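Local coordinates for SusD family protein (Bacteroides uniformis, PDB 7KV1) that probably binds beta-glucan at the cell surface of a gut bacterium, as a surface glycan-binding protein of the SusD family, at residues 112-117 against 514-519. Residues are numbered along the deposited sequence; the frame is centred on the assembly and turned at random.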
ATOM      1  N   LEU A 112       9.722  -6.561  -7.347  1.00 24.21           N
ATOM      2  CA  LEU A 112       9.117  -6.488  -5.998  1.00 24.84           C
ATOM      3  C   LEU A 112       9.595  -7.691  -5.186  1.00 23.46           C
ATOM      4  O   LEU A 112       9.924  -7.515  -4.003  1.00 24.83           O
ATOM      5  CB  LEU A 112       7.587  -6.462  -6.144  1.00 27.38           C
ATOM      6  CG  LEU A 112       6.836  -5.529  -5.224  1.00 29.13           C
ATOM      7  CD1 LEU A 112       7.356  -4.101  -5.378  1.00 31.38           C
ATOM      8  CD2 LEU A 112       5.333  -5.606  -5.486  1.00 29.36           C
ATOM      9  N   TRP A 113       9.688  -8.858  -5.816  1.00 21.61           N
ATOM     10  CA  TRP A 113      10.262 -10.085  -5.212  1.00 23.40           C
ATOM     11  C   TRP A 113      11.713  -9.824  -4.770  1.00 20.96           C
ATOM     12  O   TRP A 113      12.035 -10.049  -3.602  1.00 22.84           O
ATOM     13  CB  TRP A 113      10.126 -11.242  -6.200  1.00 23.35           C
ATOM     14  CG  TRP A 113      10.717 -12.564  -5.787  1.00 22.24           C
ATOM     15  CD1 TRP A 113      12.038 -12.885  -5.673  1.00 22.48           C
ATOM     16  CD2 TRP A 113       9.996 -13.802  -5.642  1.00 21.50           C
ATOM     17  NE1 TRP A 113      12.187 -14.229  -5.435  1.00 23.07           N
ATOM     18  CE2 TRP A 113      10.944 -14.806  -5.384  1.00 21.98           C
ATOM     19  CE3 TRP A 113       8.637 -14.135  -5.684  1.00 23.28           C
ATOM     20  CZ2 TRP A 113      10.580 -16.124  -5.157  1.00 22.19           C
ATOM     21  CZ3 TRP A 113       8.276 -15.442  -5.454  1.00 22.13           C
ATOM     22  CH2 TRP A 113       9.240 -16.416  -5.203  1.00 22.26           C
ATOM     23  N   THR A 114      12.547  -9.283  -5.647  1.00 24.05           N
ATOM     24  CA  THR A 114      13.960  -8.960  -5.335  1.00 24.49           C
ATOM     25  C   THR A 114      14.016  -7.933  -4.191  1.00 23.78           C
ATOM     26  O   THR A 114      14.751  -8.175  -3.228  1.00 22.91           O
ATOM     27  CB  THR A 114      14.712  -8.494  -6.585  1.00 26.43           C
ATOM     28  OG1 THR A 114      14.491  -9.529  -7.534  1.00 26.52           O
ATOM     29  CG2 THR A 114      16.189  -8.301  -6.308  1.00 28.02           C
ATOM     30  N   VAL A 115      13.254  -6.841  -4.276  1.00 22.05           N
ATOM     31  CA  VAL A 115      13.185  -5.825  -3.192  1.00 23.64           C
ATOM     32  C   VAL A 115      12.855  -6.514  -1.866  1.00 23.64           C
ATOM     33  O   VAL A 115      13.580  -6.320  -0.871  1.00 24.51           O
ATOM     34  CB  VAL A 115      12.129  -4.760  -3.518  1.00 27.65           C
ATOM     35  CG1 VAL A 115      11.852  -3.883  -2.311  1.00 30.02           C
ATOM     36  CG2 VAL A 115      12.517  -3.925  -4.725  1.00 27.82           C
ATOM     37  N   ASP A 116      11.768  -7.286  -1.829  1.00 22.88           N
ATOM     38  CA  ASP A 116      11.274  -7.876  -0.554  1.00 21.10           C
ATOM     39  C   ASP A 116      12.323  -8.839   0.023  1.00 21.35           C
ATOM     40  O   ASP A 116      12.610  -8.744   1.230  1.00 20.05           O
ATOM     41  CB  ASP A 116       9.911  -8.537  -0.732  1.00 21.62           C
ATOM     42  CG  ASP A 116       8.794  -7.553  -1.043  1.00 22.36           C
ATOM     43  OD1 ASP A 116       8.904  -6.350  -0.653  1.00 20.18           O
ATOM     44  OD2 ASP A 116       7.823  -8.000  -1.698  1.00 23.17           O
ATOM     45  N   TYR A 117      12.887  -9.749  -0.785  1.00 21.52           N
ATOM     46  CA  TYR A 117      13.910 -10.701  -0.276  1.00 23.39           C
ATOM     47  C   TYR A 117      15.203  -9.964   0.102  1.00 23.32           C
ATOM     48  O   TYR A 117      15.920 -10.462   0.987  1.00 24.96           O
ATOM     49  CB  TYR A 117      14.102 -11.903  -1.217  1.00 21.90           C
ATOM     50  CG  TYR A 117      12.986 -12.900  -1.080  1.00 21.22           C
ATOM     51  CD1 TYR A 117      12.834 -13.645   0.084  1.00 21.25           C
ATOM     52  CD2 TYR A 117      12.056 -13.078  -2.091  1.00 21.50           C
ATOM     53  CE1 TYR A 117      11.802 -14.566   0.220  1.00 20.83           C
ATOM     54  CE2 TYR A 117      11.026 -13.994  -1.973  1.00 20.55           C
ATOM     55  CZ  TYR A 117      10.878 -14.723  -0.804  1.00 20.52           C
ATOM     56  OH  TYR A 117       9.847 -15.613  -0.695  1.00 20.47           O
ATOM     57  N   GLN A 514      10.364 -15.868 -14.324  1.00 28.57           N
ATOM     58  CA  GLN A 514      11.048 -17.067 -14.878  1.00 29.00           C
ATOM     59  C   GLN A 514      12.457 -17.186 -14.275  1.00 28.59           C
ATOM     60  O   GLN A 514      12.858 -18.304 -13.967  1.00 27.95           O
ATOM     61  CB  GLN A 514      11.077 -17.008 -16.405  1.00 32.26           C
ATOM     62  CG  GLN A 514      11.425 -18.355 -17.028  1.00 38.82           C
ATOM     63  CD  GLN A 514      11.760 -18.222 -18.491  1.00 43.39           C
ATOM     64  OE1 GLN A 514      12.920 -18.045 -18.858  1.00 59.06           O
ATOM     65  NE2 GLN A 514      10.741 -18.264 -19.332  1.00 40.11           N
ATOM     66  N   GLY A 515      13.155 -16.074 -14.069  1.00 30.27           N
ATOM     67  CA  GLY A 515      14.491 -16.012 -13.439  1.00 29.41           C
ATOM     68  C   GLY A 515      14.550 -16.716 -12.089  1.00 32.26           C
ATOM     69  O   GLY A 515      15.563 -17.409 -11.812  1.00 28.92           O
ATOM     70  N   GLU A 516      13.511 -16.568 -11.256  1.00 27.83           N
ATOM     71  CA  GLU A 516      13.451 -17.214  -9.918  1.00 26.07           C
ATOM     72  C   GLU A 516      13.312 -18.725 -10.091  1.00 25.37           C
ATOM     73  O   GLU A 516      13.994 -19.464  -9.372  1.00 25.40           O
ATOM     74  CB  GLU A 516      12.292 -16.631  -9.116  1.00 26.95           C
ATOM     75  CG  GLU A 516      12.398 -15.142  -8.988  1.00 28.19           C
ATOM     76  CD  GLU A 516      13.653 -14.709  -8.259  1.00 30.31           C
ATOM     77  OE1 GLU A 516      14.221 -15.544  -7.509  1.00 32.25           O
ATOM     78  OE2 GLU A 516      14.016 -13.538  -8.387  1.00 32.33           O
ATOM     79  N   LEU A 517      12.468 -19.157 -11.031  1.00 24.66           N
ATOM     80  CA  LEU A 517      12.266 -20.588 -11.348  1.00 27.34           C
ATOM     81  C   LEU A 517      13.597 -21.172 -11.835  1.00 28.75           C
ATOM     82  O   LEU A 517      13.917 -22.298 -11.427  1.00 28.08           O
ATOM     83  CB  LEU A 517      11.169 -20.755 -12.402  1.00 25.65           C
ATOM     84  CG  LEU A 517       9.806 -20.132 -12.090  1.00 23.76           C
ATOM     85  CD1 LEU A 517       8.838 -20.476 -13.209  1.00 24.99           C
ATOM     86  CD2 LEU A 517       9.246 -20.614 -10.757  1.00 24.21           C
ATOM     87  N   ASP A 518      14.322 -20.440 -12.680  1.00 31.27           N
ATOM     88  CA  ASP A 518      15.633 -20.855 -13.252  1.00 34.33           C
ATOM     89  C   ASP A 518      16.679 -20.953 -12.128  1.00 34.43           C
ATOM     90  O   ASP A 518      17.438 -21.921 -12.169  1.00 36.34           O
ATOM     91  CB  ASP A 518      16.083 -19.942 -14.402  1.00 37.69           C
ATOM     92  CG  ASP A 518      15.261 -20.013 -15.694  1.00 41.14           C
ATOM     93  OD1 ASP A 518      14.562 -21.026 -15.953  1.00 40.49           O
ATOM     94  OD2 ASP A 518      15.310 -19.027 -16.449  1.00 51.43           O
ATOM     95  N   SER A 519      16.705 -20.047 -11.143  1.00 32.60           N
ATOM     96  CA  SER A 519      17.623 -20.116  -9.960  1.00 33.84           C
ATOM     97  C   SER A 519      17.288 -21.279  -9.026  1.00 32.02           C
ATOM     98  O   SER A 519      18.201 -21.708  -8.297  1.00 31.65           O
ATOM     99  CB  SER A 519      17.588 -18.878  -9.116  1.00 34.65           C
ATOM    100  OG  SER A 519      18.133 -17.799  -9.823  1.00 45.69           O
TER
HETATM  101  O   HOH W   1      15.500 -11.886  -7.081  1.00 28.68           O
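Glu516 sets its CG methylene over one face of the Trp113 indole, a CH-pi contact in which CG stands 3.9 Å from the centroid of the five-membered ring, 20° off its normal. The contact joins two helices of the SusD fold: the long helix 110-129, in the N-terminal part of the chain, and the short helix 514-519 near the C-terminus. The backbones stay well apart, with 9.1 Å between the CA atoms of Trp113 and Glu516, and the gap is spanned by these two side chains and a water. Trp113 reaches across because CG lies anti to the backbone N (chi1 177°), while Glu516, bent at chi2, carries its carboxylate above the ring plane but out past the NE1-CD1 edge, the two planes 32° apart. There Glu516 OE1 comes to 3.2 Å from Trp113 NE1, and Glu516 OE2 to 3.4 Å from Trp113 CD1. Tyr117 CE2, one turn further along the same helix, sits against the opposite face, toward its rim. Phe163 makes an edge-to-face contact with the same indole, and Trp113 thus lies between Tyr117 of its own helix and Glu516. At the more exposed margin a water lies 2.6 Å from Thr114 OG1. The same water donates a hydrogen bond to Glu516 OE2, also at 2.6 Å.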